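Local coordinates for hypothetical protein (Lactobacillus plantarum, PDB 2IAY), which is of unknown function but may play a part in amino-acid metabolism, at residues V23-Y26 with T27-L31. Sequence-based numbering, arbitrary orientation. Where two conformers were deposited one is given.
Sequences VKKY and TLMDL
T27 meets the N-cap residue K24 in the first turn of helix 25-30: its hydroxyl OG1 lies 3.7 Å from CB of K24, a loose contact at the base of the lysine chain. That chain bends at its far end, where NZ hydrogen-bonds to the carbonyl of T22 and forms a salt bridge with D109. L28 follows with two ties. Its backbone N donates a hydrogen bond to K24 O over 2.9 Å, nearly straight (170°), and its CG sits 4.0 Å from CG2 of V23, the residue just ahead of the cap. Buried, L28 also packs against F41 of strand 41-47 and the loop residues F33, L67 and I110, so the buried face of the helix lies against one end of the four-stranded sheet. M29, an exposed selenomethionine, hydrogen-bonds from N to K25 O at 3.0 Å. With CG beside its own backbone N (chi1 -69°) and the chain extended beyond, its SE lies 4.1 Å from CD1 of Y26, at the ring edge and near its plane, while its methyl CE presses on CE of K25 at a tight 3.5 Å. D30 N hydrogen-bonds to Y26 O at 2.9 Å, the donor tilted 32° from the carbonyl plane, and OD2 of D30 forms a salt bridge with R108. Four successive i to i+4 backbone bonds, the last from L31 N to T27 O, make this a short alpha-helix with K24 at the N-cap position and a Met-aromatic contact on its exposed face.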
loop_
_atom_site.group_PDB
_atom_site.type_symbol
_atom_site.label_atom_id
_atom_site.label_comp_id
_atom_site.label_asym_id
_atom_site.label_seq_id
_atom_site.Cartn_x
_atom_site.Cartn_y
_atom_site.Cartn_z
ATOM N N VAL A 23 -1.559 4.161 -14.899
ATOM C CA VAL A 23 -2.411 3.308 -14.075
ATOM C C VAL A 23 -3.856 3.313 -14.596
ATOM O O VAL A 23 -4.400 4.349 -14.945
ATOM C CB VAL A 23 -2.308 3.707 -12.607
ATOM C CG1 VAL A 23 -2.946 5.081 -12.316
ATOM C CG2 VAL A 23 -2.931 2.659 -11.716
ATOM N N LYS A 24 -4.481 2.154 -14.563
ATOM C CA LYS A 24 -5.811 1.968 -15.134
ATOM C C LYS A 24 -6.798 1.548 -14.061
ATOM O O LYS A 24 -6.558 0.648 -13.262
ATOM C CB LYS A 24 -5.780 0.913 -16.244
ATOM C CG LYS A 24 -4.924 1.367 -17.450
ATOM C CD LYS A 24 -4.505 0.211 -18.360
ATOM C CE LYS A 24 -3.114 0.396 -18.971
ATOM N NZ LYS A 24 -2.085 0.257 -17.924
ATOM N N LYS A 25 -7.996 2.147 -14.140
ATOM C CA LYS A 25 -9.155 1.792 -13.308
ATOM C C LYS A 25 -9.369 0.289 -13.272
ATOM O O LYS A 25 -9.497 -0.301 -12.191
ATOM C CB LYS A 25 -10.420 2.488 -13.902
ATOM C CG LYS A 25 -11.734 2.039 -13.303
ATOM C CD LYS A 25 -12.948 2.528 -14.089
ATOM C CE LYS A 25 -14.216 2.063 -13.414
ATOM N NZ LYS A 25 -15.395 2.594 -14.104
ATOM N N TYR A 26 -9.439 -0.348 -14.437
ATOM C CA TYR A 26 -9.814 -1.754 -14.453
ATOM C C TYR A 26 -8.696 -2.610 -13.880
ATOM O O TYR A 26 -8.964 -3.673 -13.347
ATOM C CB TYR A 26 -10.207 -2.244 -15.867
ATOM C CG TYR A 26 -11.452 -1.565 -16.422
ATOM C CD1 TYR A 26 -12.567 -1.319 -15.656
ATOM C CD2 TYR A 26 -11.473 -1.177 -17.760
ATOM C CE1 TYR A 26 -13.695 -0.654 -16.232
ATOM C CE2 TYR A 26 -12.526 -0.600 -18.324
ATOM C CZ TYR A 26 -13.613 -0.328 -17.577
ATOM O OH TYR A 26 -14.645 0.290 -18.256
ATOM N N THR A 27 -7.446 -2.183 -14.037
ATOM C CA THR A 27 -6.337 -2.901 -13.444
ATOM C C THR A 27 -6.363 -2.790 -11.913
ATOM O O THR A 27 -6.168 -3.789 -11.194
ATOM C CB THR A 27 -5.017 -2.448 -14.023
ATOM O OG1 THR A 27 -5.101 -2.595 -15.430
ATOM C CG2 THR A 27 -3.836 -3.306 -13.489
ATOM N N LEU A 28 -6.632 -1.592 -11.400
ATOM C CA LEU A 28 -6.804 -1.429 -9.946
ATOM C C LEU A 28 -7.853 -2.411 -9.434
ATOM O O LEU A 28 -7.667 -3.107 -8.428
ATOM C CB LEU A 28 -7.158 0.009 -9.563
ATOM C CG LEU A 28 -6.027 1.019 -9.727
ATOM C CD1 LEU A 28 -6.600 2.398 -9.581
ATOM C CD2 LEU A 28 -4.899 0.808 -8.715
HETATM N N MSE A 29 -8.997 -2.466 -10.112
HETATM C CA MSE A 29 -10.098 -3.348 -9.717
HETATM C C MSE A 29 -9.652 -4.786 -9.765
HETATM O O MSE A 29 -9.941 -5.584 -8.894
HETATM C CB MSE A 29 -11.305 -3.155 -10.663
HETATM C CG MSE A 29 -11.934 -1.799 -10.449
HETATM SE SE MSE A 29 -13.422 -1.492 -11.649
HETATM C CE MSE A 29 -14.212 -0.007 -10.615
ATOM N N ASP A 30 -8.943 -5.141 -10.822
ATOM C CA ASP A 30 -8.454 -6.509 -11.001
ATOM C C ASP A 30 -7.497 -6.942 -9.890
ATOM O O ASP A 30 -7.432 -8.118 -9.558
ATOM C CB ASP A 30 -7.774 -6.659 -12.375
ATOM C CG ASP A 30 -7.504 -8.109 -12.742
ATOM O OD1 ASP A 30 -8.484 -8.893 -12.687
ATOM O OD2 ASP A 30 -6.336 -8.450 -13.117
ATOM N N LEU A 31 -6.769 -6.001 -9.296
ATOM C CA LEU A 31 -5.838 -6.288 -8.197
ATOM C C LEU A 31 -6.482 -6.145 -6.832
ATOM O O LEU A 31 -5.772 -6.263 -5.826
ATOM C CB LEU A 31 -4.592 -5.386 -8.307
ATOM C CG LEU A 31 -3.468 -5.882 -9.226
ATOM C CD1 LEU A 31 -2.736 -7.060 -8.685
ATOM C CD2 LEU A 31 -3.892 -6.205 -10.661
#